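Local structure of flavohemoprotein (Vibrio cholerae O1 biovar El Tor, 4EH1) at residues Ser58-Ala62 and Gln130-Thr135; Asn140-Tyr146 and Gln169-Gln174; Ile42-Glu47 and Tyr88-Asn92. The protein probably detoxifies nitric oxide, using O2 and NAD(P)H to convert it to nitrate; this chain is its C-terminal reductase domain, with FAD bound. All blocks are in the same frame, centred on the assembly; numbering follows the deposited sequence.

Interaction 1: residues Ser58-Ala62 and Gln130-Thr135. With FAD (flavin-adenine dinucleotide), chain C.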
# COMPACT_ATOMS: atom_id res chain seq x y z
N SER A 58 12.60 -6.26 -10.21
CA SER A 58 11.93 -6.85 -11.35
C SER A 58 10.66 -6.10 -11.66
O SER A 58 9.93 -5.70 -10.76
CB SER A 58 11.54 -8.29 -11.03
OG SER A 58 12.67 -9.10 -10.78
N LEU A 59 10.37 -5.91 -12.94
CA LEU A 59 9.06 -5.39 -13.32
C LEU A 59 7.98 -6.45 -12.98
O LEU A 59 8.18 -7.63 -13.24
CB LEU A 59 9.07 -4.99 -14.79
CG LEU A 59 10.10 -3.87 -14.92
CD1 LEU A 59 10.81 -3.93 -16.22
CD2 LEU A 59 9.46 -2.52 -14.69
N SER A 60 6.87 -6.05 -12.37
CA SER A 60 5.85 -7.04 -11.97
C SER A 60 4.50 -6.83 -12.65
O SER A 60 3.48 -7.36 -12.18
CB SER A 60 5.61 -7.00 -10.47
OG SER A 60 5.20 -5.70 -10.09
N HIS A 61 4.50 -6.01 -13.70
CA HIS A 61 3.35 -5.93 -14.60
C HIS A 61 3.82 -6.03 -16.06
O HIS A 61 5.02 -5.97 -16.32
CB HIS A 61 2.54 -4.64 -14.34
CG HIS A 61 1.06 -4.84 -14.47
ND1 HIS A 61 0.45 -5.13 -15.67
CD2 HIS A 61 0.08 -4.83 -13.53
CE1 HIS A 61 -0.85 -5.27 -15.48
NE2 HIS A 61 -1.10 -5.10 -14.19
N ALA A 62 2.88 -6.21 -16.99
CA ALA A 62 3.15 -6.19 -18.43
C ALA A 62 3.64 -4.81 -18.93
O ALA A 62 3.25 -3.77 -18.41
CB ALA A 62 1.89 -6.59 -19.21
N GLN A 130 4.85 -12.38 -12.12
CA GLN A 130 3.66 -11.55 -12.29
C GLN A 130 3.63 -10.76 -13.62
O GLN A 130 2.56 -10.60 -14.23
CB GLN A 130 3.50 -10.61 -11.10
CG GLN A 130 2.01 -10.28 -10.79
CD GLN A 130 1.21 -11.50 -10.32
OE1 GLN A 130 1.77 -12.57 -10.01
NE2 GLN A 130 -0.10 -11.35 -10.27
N ALA A 131 4.79 -10.25 -14.05
CA ALA A 131 4.89 -9.56 -15.35
C ALA A 131 4.55 -10.56 -16.43
O ALA A 131 3.85 -10.24 -17.38
CB ALA A 131 6.31 -8.96 -15.56
N ILE A 132 5.03 -11.79 -16.27
CA ILE A 132 4.79 -12.82 -17.27
C ILE A 132 3.31 -13.22 -17.32
O ILE A 132 2.73 -13.26 -18.40
CB ILE A 132 5.68 -14.04 -17.05
CG1 ILE A 132 7.17 -13.64 -17.19
CG2 ILE A 132 5.32 -15.16 -18.04
CD1 ILE A 132 8.17 -14.79 -16.95
N LEU A 133 2.70 -13.49 -16.16
CA LEU A 133 1.26 -13.73 -16.13
C LEU A 133 0.48 -12.64 -16.85
O LEU A 133 -0.39 -12.94 -17.65
CB LEU A 133 0.74 -13.76 -14.71
CG LEU A 133 1.03 -15.00 -13.88
CD1 LEU A 133 0.51 -14.77 -12.44
CD2 LEU A 133 0.41 -16.25 -14.53
N HIS A 134 0.74 -11.38 -16.51
CA HIS A 134 -0.02 -10.31 -17.14
C HIS A 134 0.16 -10.25 -18.66
O HIS A 134 -0.80 -9.98 -19.40
CB HIS A 134 0.27 -8.95 -16.51
CG HIS A 134 -0.44 -8.73 -15.21
ND1 HIS A 134 -1.81 -8.61 -15.13
CD2 HIS A 134 0.03 -8.59 -13.95
CE1 HIS A 134 -2.16 -8.41 -13.87
NE2 HIS A 134 -1.06 -8.41 -13.13
N THR A 135 1.38 -10.53 -19.12
CA THR A 135 1.68 -10.53 -20.56
C THR A 135 0.94 -11.67 -21.26
O THR A 135 0.36 -11.47 -22.32
CB THR A 135 3.20 -10.68 -20.84
OG1 THR A 135 3.90 -9.66 -20.16
CG2 THR A 135 3.49 -10.55 -22.35
PA FAD C . 21.14 -4.83 1.70
O1A FAD C . 21.88 -4.89 0.47
O2A FAD C . 21.31 -3.77 2.63
O5B FAD C . 21.47 -6.13 2.48
C5B FAD C . 21.74 -7.33 1.80
C4B FAD C . 21.88 -8.53 2.72
O4B FAD C . 23.10 -8.50 3.43
C3B FAD C . 20.77 -8.51 3.73
O3B FAD C . 20.41 -9.84 4.01
C2B FAD C . 21.41 -7.92 4.94
O2B FAD C . 20.78 -8.47 6.06
C1B FAD C . 22.85 -8.33 4.81
N9A FAD C . 23.70 -7.26 5.32
C8A FAD C . 23.61 -5.97 5.05
N7A FAD C . 24.53 -5.27 5.71
C5A FAD C . 25.22 -6.12 6.42
C6A FAD C . 26.34 -6.02 7.35
N6A FAD C . 26.91 -4.84 7.64
N1A FAD C . 26.75 -7.15 7.90
C2A FAD C . 26.20 -8.31 7.61
N3A FAD C . 25.19 -8.47 6.78
C4A FAD C . 24.66 -7.43 6.17
N1 FAD C . 14.15 -7.66 -4.73
C2 FAD C . 12.85 -7.42 -4.66
O2 FAD C . 12.38 -7.10 -3.60
N3 FAD C . 12.03 -7.49 -5.69
C4 FAD C . 12.44 -7.81 -6.88
O4 FAD C . 11.64 -7.86 -7.78
C4X FAD C . 13.87 -8.12 -7.05
N5 FAD C . 14.37 -8.46 -8.21
C5X FAD C . 15.65 -8.74 -8.34
C6 FAD C . 16.12 -9.10 -9.56
C7 FAD C . 17.43 -9.40 -9.73
C7M FAD C . 17.94 -9.79 -11.06
C8 FAD C . 18.35 -9.32 -8.60
C8M FAD C . 19.78 -9.64 -8.83
C9 FAD C . 17.89 -8.95 -7.37
C9A FAD C . 16.56 -8.67 -7.20
N10 FAD C . 16.07 -8.30 -5.95
C10 FAD C . 14.72 -8.02 -5.87
C1' FAD C . 16.96 -8.18 -4.81
C2' FAD C . 17.24 -6.70 -4.53
O2' FAD C . 17.93 -6.06 -5.58
C3' FAD C . 18.09 -6.40 -3.31
O3' FAD C . 19.27 -7.15 -3.30
C4' FAD C . 17.35 -6.49 -1.99
O4' FAD C . 16.22 -5.64 -2.05
C5' FAD C . 18.20 -6.15 -0.77
O5' FAD C . 18.71 -4.84 -0.77
P FAD C . 18.81 -3.97 0.50
O1P FAD C . 19.56 -2.82 0.12
O2P FAD C . 17.51 -3.80 1.02
O3P FAD C . 19.61 -4.89 1.44

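Interaction 2: residues Asn140-Tyr146 and Gln169-Gln174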
# COMPACT_ATOMS: atom_id res chain seq x y z
N ASN A 140 -3.71 -13.80 -24.56
CA ASN A 140 -4.62 -14.94 -24.56
C ASN A 140 -3.97 -16.30 -24.66
O ASN A 140 -4.47 -17.19 -25.33
CB ASN A 140 -5.62 -14.78 -25.70
CG ASN A 140 -6.51 -13.61 -25.49
OD1 ASN A 140 -7.09 -13.46 -24.41
ND2 ASN A 140 -6.62 -12.73 -26.50
N LYS A 141 -2.84 -16.45 -23.98
CA LYS A 141 -2.09 -17.68 -24.04
C LYS A 141 -2.87 -18.75 -23.30
O LYS A 141 -3.40 -18.51 -22.23
CB LYS A 141 -0.73 -17.47 -23.36
CG LYS A 141 0.09 -18.71 -23.12
CD LYS A 141 0.76 -19.18 -24.39
CE LYS A 141 1.79 -20.26 -24.06
NZ LYS A 141 2.25 -20.96 -25.31
N SER A 142 -2.96 -19.94 -23.86
CA SER A 142 -3.56 -21.03 -23.12
C SER A 142 -2.46 -22.02 -22.62
O SER A 142 -1.30 -21.93 -23.03
CB SER A 142 -4.60 -21.73 -24.00
OG SER A 142 -3.95 -22.62 -24.87
N GLY A 143 -2.82 -22.93 -21.73
CA GLY A 143 -1.87 -23.91 -21.22
C GLY A 143 -0.83 -23.33 -20.26
O GLY A 143 0.37 -23.60 -20.38
N VAL A 144 -1.29 -22.54 -19.30
CA VAL A 144 -0.40 -21.96 -18.29
C VAL A 144 -0.65 -22.56 -16.89
O VAL A 144 -1.79 -22.65 -16.44
CB VAL A 144 -0.51 -20.41 -18.23
CG1 VAL A 144 0.47 -19.83 -17.18
CG2 VAL A 144 -0.23 -19.78 -19.60
N THR A 145 0.43 -23.01 -16.24
CA THR A 145 0.38 -23.48 -14.86
C THR A 145 1.26 -22.59 -13.96
O THR A 145 2.43 -22.32 -14.25
CB THR A 145 0.87 -24.95 -14.74
OG1 THR A 145 0.08 -25.78 -15.58
CG2 THR A 145 0.74 -25.46 -13.29
N TYR A 146 0.69 -22.12 -12.86
CA TYR A 146 1.41 -21.28 -11.93
C TYR A 146 1.64 -22.02 -10.60
O TYR A 146 0.69 -22.41 -9.92
CB TYR A 146 0.58 -20.04 -11.70
CG TYR A 146 1.16 -18.99 -10.79
CD1 TYR A 146 0.78 -18.93 -9.45
CD2 TYR A 146 2.06 -18.03 -11.27
CE1 TYR A 146 1.28 -17.96 -8.60
CE2 TYR A 146 2.58 -17.06 -10.42
CZ TYR A 146 2.17 -17.02 -9.09
OH TYR A 146 2.66 -16.06 -8.24
N GLN A 169 -8.46 -16.44 -17.24
CA GLN A 169 -7.75 -17.04 -18.40
C GLN A 169 -7.92 -18.56 -18.54
O GLN A 169 -7.40 -19.15 -19.48
CB GLN A 169 -6.24 -16.75 -18.33
CG GLN A 169 -5.88 -15.25 -18.37
CD GLN A 169 -6.44 -14.56 -19.61
OE1 GLN A 169 -6.40 -15.11 -20.73
NE2 GLN A 169 -7.00 -13.37 -19.43
N GLY A 170 -8.59 -19.20 -17.58
CA GLY A 170 -8.69 -20.65 -17.59
C GLY A 170 -7.37 -21.39 -17.38
O GLY A 170 -7.11 -22.44 -17.97
N TRP A 171 -6.53 -20.84 -16.51
CA TRP A 171 -5.24 -21.43 -16.19
C TRP A 171 -5.28 -22.28 -14.91
O TRP A 171 -6.34 -22.41 -14.30
CB TRP A 171 -4.21 -20.32 -15.99
CG TRP A 171 -3.92 -19.58 -17.26
CD1 TRP A 171 -4.15 -20.00 -18.56
CD2 TRP A 171 -3.30 -18.29 -17.36
NE1 TRP A 171 -3.74 -19.03 -19.46
CE2 TRP A 171 -3.20 -17.98 -18.75
CE3 TRP A 171 -2.84 -17.36 -16.42
CZ2 TRP A 171 -2.66 -16.78 -19.21
CZ3 TRP A 171 -2.28 -16.15 -16.88
CH2 TRP A 171 -2.20 -15.88 -18.26
N MET A 172 -4.14 -22.85 -14.53
CA MET A 172 -4.09 -23.72 -13.37
C MET A 172 -3.10 -23.13 -12.37
O MET A 172 -2.08 -22.57 -12.76
CB MET A 172 -3.62 -25.13 -13.75
CG MET A 172 -4.09 -25.65 -15.12
SD MET A 172 -5.85 -26.03 -15.22
CE MET A 172 -6.13 -27.09 -13.78
N GLN A 173 -3.41 -23.25 -11.09
CA GLN A 173 -2.44 -22.88 -10.08
C GLN A 173 -2.46 -23.84 -8.89
O GLN A 173 -3.50 -24.44 -8.58
CB GLN A 173 -2.58 -21.40 -9.66
CG GLN A 173 -3.50 -21.13 -8.46
CD GLN A 173 -3.25 -19.73 -7.84
OE1 GLN A 173 -2.12 -19.34 -7.57
NE2 GLN A 173 -4.33 -18.98 -7.62
N GLN A 174 -1.30 -24.01 -8.28
CA GLN A 174 -1.20 -24.69 -6.99
C GLN A 174 -0.32 -23.82 -6.09
O GLN A 174 0.74 -23.36 -6.51
CB GLN A 174 -0.60 -26.10 -7.11
CG GLN A 174 -0.50 -26.85 -5.76
CD GLN A 174 -1.84 -26.91 -5.01
OE1 GLN A 174 -1.98 -26.40 -3.87
NE2 GLN A 174 -2.82 -27.54 -5.63
O HOH W 1 -6.07 -17.39 -21.95

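Interaction 3: residues Ile42-Glu47 and Tyr88-Asn92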
# COMPACT_ATOMS: atom_id res chain seq x y z
N ILE A 42 16.90 0.65 -9.22
CA ILE A 42 16.48 1.77 -8.40
C ILE A 42 17.68 2.30 -7.62
O ILE A 42 18.46 1.53 -7.07
CB ILE A 42 15.39 1.35 -7.39
CG1 ILE A 42 14.10 0.92 -8.13
CG2 ILE A 42 15.08 2.49 -6.42
CD1 ILE A 42 13.33 2.07 -8.79
N GLU A 43 17.83 3.62 -7.56
CA GLU A 43 18.93 4.22 -6.83
C GLU A 43 18.43 5.28 -5.86
O GLU A 43 17.67 6.17 -6.21
CB GLU A 43 19.94 4.84 -7.79
CG GLU A 43 20.78 5.95 -7.22
CD GLU A 43 21.64 6.60 -8.30
OE1 GLU A 43 22.39 5.87 -8.98
OE2 GLU A 43 21.54 7.84 -8.50
N VAL A 44 18.88 5.16 -4.61
CA VAL A 44 18.47 6.11 -3.59
C VAL A 44 19.64 6.42 -2.70
O VAL A 44 20.71 5.81 -2.84
CB VAL A 44 17.35 5.55 -2.71
CG1 VAL A 44 16.02 5.52 -3.47
CG2 VAL A 44 17.71 4.15 -2.20
N THR A 45 19.42 7.35 -1.79
CA THR A 45 20.40 7.75 -0.79
C THR A 45 19.71 7.63 0.55
O THR A 45 18.89 8.48 0.92
CB THR A 45 20.82 9.20 -1.00
OG1 THR A 45 21.35 9.34 -2.32
CG2 THR A 45 21.89 9.61 0.03
N PRO A 46 20.00 6.56 1.28
CA PRO A 46 19.31 6.29 2.54
C PRO A 46 19.59 7.33 3.63
O PRO A 46 20.56 8.10 3.51
CB PRO A 46 19.83 4.90 2.93
CG PRO A 46 20.14 4.25 1.56
CD PRO A 46 20.75 5.39 0.78
N GLU A 47 18.73 7.37 4.65
CA GLU A 47 18.82 8.34 5.75
C GLU A 47 20.23 8.48 6.35
O GLU A 47 20.60 9.55 6.86
CB GLU A 47 17.77 8.05 6.83
CG GLU A 47 16.36 8.57 6.50
CD GLU A 47 15.43 8.67 7.72
OE1 GLU A 47 15.20 9.80 8.22
OE2 GLU A 47 14.90 7.63 8.18
N TYR A 88 14.39 1.58 2.95
CA TYR A 88 14.27 2.97 2.61
C TYR A 88 13.02 3.23 1.77
O TYR A 88 12.31 4.18 2.02
CB TYR A 88 15.49 3.43 1.85
CG TYR A 88 15.42 4.89 1.53
CD1 TYR A 88 15.62 5.85 2.52
CD2 TYR A 88 15.14 5.33 0.24
CE1 TYR A 88 15.56 7.19 2.25
CE2 TYR A 88 15.08 6.69 -0.06
CZ TYR A 88 15.30 7.61 0.96
OH TYR A 88 15.25 8.95 0.68
N LEU A 89 12.81 2.38 0.77
CA LEU A 89 11.65 2.44 -0.11
C LEU A 89 10.34 2.29 0.65
O LEU A 89 9.45 3.13 0.50
CB LEU A 89 11.75 1.35 -1.18
CG LEU A 89 12.85 1.60 -2.21
CD1 LEU A 89 12.93 0.45 -3.19
CD2 LEU A 89 12.63 2.95 -2.93
N HIS A 90 10.23 1.19 1.43
CA HIS A 90 9.08 0.95 2.29
C HIS A 90 8.81 2.12 3.25
O HIS A 90 7.71 2.64 3.31
CB HIS A 90 9.25 -0.36 3.11
CG HIS A 90 8.89 -1.60 2.36
ND1 HIS A 90 7.81 -2.39 2.71
CD2 HIS A 90 9.45 -2.19 1.27
CE1 HIS A 90 7.72 -3.41 1.87
NE2 HIS A 90 8.70 -3.32 0.99
N ASN A 91 9.83 2.58 3.96
CA ASN A 91 9.61 3.55 5.03
C ASN A 91 9.61 5.01 4.64
O ASN A 91 8.97 5.80 5.30
CB ASN A 91 10.63 3.36 6.17
CG ASN A 91 10.49 2.00 6.84
OD1 ASN A 91 9.41 1.42 6.87
ND2 ASN A 91 11.59 1.47 7.36
N ASN A 92 10.35 5.38 3.60
CA ASN A 92 10.61 6.79 3.34
C ASN A 92 10.09 7.28 2.01
O ASN A 92 9.83 8.46 1.86
CB ASN A 92 12.13 7.06 3.36
CG ASN A 92 12.76 6.83 4.72
OD1 ASN A 92 13.12 7.77 5.42
ND2 ASN A 92 12.88 5.58 5.11
O HOH W 2 17.31 9.04 -1.86

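Interaction 1: residues Ser58-Ala62 and Gln130-Thr135
His61 and Ala131 bring the two backbones to 4.0 Å between CA atoms, where the loop 58-62 runs against helix 126-138. Ala131 CB meets two carbonyl oxygens of the loop, Leu59 O and His61 O, each at 3.3 Å. Gln130 CB lies against Ser60 O. The main side-chain contact is a face-to-face stack of His61 on His134. The ring centroids are 3.7 Å apart and the planes are 12° from parallel. Each ring covers the centre of the other. The two NE2 atoms are 3.5 Å apart, but stacked rings give a poor angle for a hydrogen bond. His61 ND1 accepts a bond from Ala62 N, tilted from the ring plane, which probably helps to fix the turn of the ring. His134 NE2 is hydrogen-bonded to Glu161 OE1.

The contact joins the FAD-binding and NAD-binding parts of a ferredoxin reductase-type module. At the loop's start, Ser58 N donates to FAD O4 at 3.1 Å, so the same short loop reaches both the flavin and the helix. Farther along, Ala62 CB packs on His134 CB and near Thr135 OG1. That hydroxyl turns back to Ala131 O (2.8 Å), with chi1 at -56° placing it beside the backbone N.

Interaction 2: residues Asn140-Tyr146 and Gln169-Gln174
Strands 144-150 and 172-177 are neighbours in the parallel sheet of the NAD-binding part, and this contact is where their pairing begins. Met172 N donates to Val144 O at 3.0 Å. Tyr146 N then donates to Met172 O at 2.8 Å, and Gln174 N to Tyr146 O. The bonds thus pass back and forth between the strands, as in regular parallel pairing. Thr145 lies beside Met172 and Tyr146 beside Gln173. The directions of the short segments 144-146 and 172-174 differ by 16°.

Ahead of the paired residues, Trp171 carries most of the side-chain contact. Its indole NE1 donates to Lys141 O at 2.8 Å, with an angle of 153° at the hydrogen. The oxygen lies in the indole plane, at the ring edge. Val144 covers one face: its CB sits over the five-membered ring, 3.5 Å from the centroid, in a CH-pi contact. Gln169 CB covers the opposite face. The indole is therefore held between two aliphatic groups, and its N-H bond helps to fix its rotation.

Helix 159-169 links the two strands, making a beta-alpha-beta unit of the nucleotide-binding fold. Asn140 ends the preceding helix, 126-138, as the C-prime residue of a Schellman motif. Leu133 and Leu136 of that helix also pack on Trp171.

A water bridges Lys141 O and Gln169 OE1, 2.6 Å from the latter. Lys141 O is thus reached by both the indole and the water. With CG anti to the backbone N (chi1 -179°), the Tyr146 ring runs beside Gln173 on their shared sheet face. Gln173 OE1 approaches Tyr146 CD1 at 3.5 Å. Ala126, by similarity a residue of the NADP(+) site, lies near the tyrosine.

Interaction 3: residues Ile42-Glu47 and Tyr88-Asn92
Tyr88 and Val44 pass alongside each other, pointing opposite ways, the tyrosine reaching out from helix 84-92 and the valine from strand 39-44. The chain 44-46 runs past one side of the ring. Val44 comes obliquely by CD2 and CE2, with its CB 3.7 Å from Tyr88 CE2 and both methyls also touching the ring. Thr45 C lies over the face. Pro46 CA, again oblique, is 3.7 Å from Tyr88 CD1. A chi1 of -178° swings the tyrosine away from its backbone N and out to this chain. Asn92 CB, one turn later in the helix, covers the opposite face, toward the rim. The ring thus lies between its own helix and the chain leaving the strand.

The phenol oxygen ends close to Thr45. A water accepts from Thr45 N at 2.7 Å and makes a long hydrogen bond of 3.3 Å with Tyr88 OH. It links the phenol to the backbone just past the strand.

Deeper in, Leu89 CD2 approaches Ile42 CG2 and Val44 CG1, each at 4.3 Å. Tyr57 and Phe21 also pack on this leucine. The helix here covers part of the antiparallel sheet of the FAD-binding domain. Through Val85 and Ser86, the same helix is hydrogen-bonded to FAD, and this contact packs its later residues on the barrel.

At the outer rim, Glu47 extends toward Asn92. Glu47 is poorly ordered. Lys154 of the second subunit packs on Asn92 here. No clear direct hydrogen bond joins the two segments, so the contact rests mainly on apolar packing, helped by a water bridge.

Overall arrangement
The three contacts follow the two-domain layout of the reductase. Interaction 3 lies within the FAD-binding domain and interaction 2 within the NAD-binding domain. Their centres are about 36 Å apart, on opposite sides of the chain's centre. Interaction 1 lies between them, at the domain interface beside the flavin. Its centre is about 14 Å from that of interaction 2 and about 23 Å from that of interaction 3. Interactions 1 and 2 touch through Leu133, which packs on Trp171 and Tyr146. Helix 126-138 leads directly into strand 144-150. Along the chain, interactions 1 and 3 interleave, while interaction 2 comes last. Ser58, and Val85 and Ser86 earlier in the helix of interaction 3, are hydrogen-bonded to FAD.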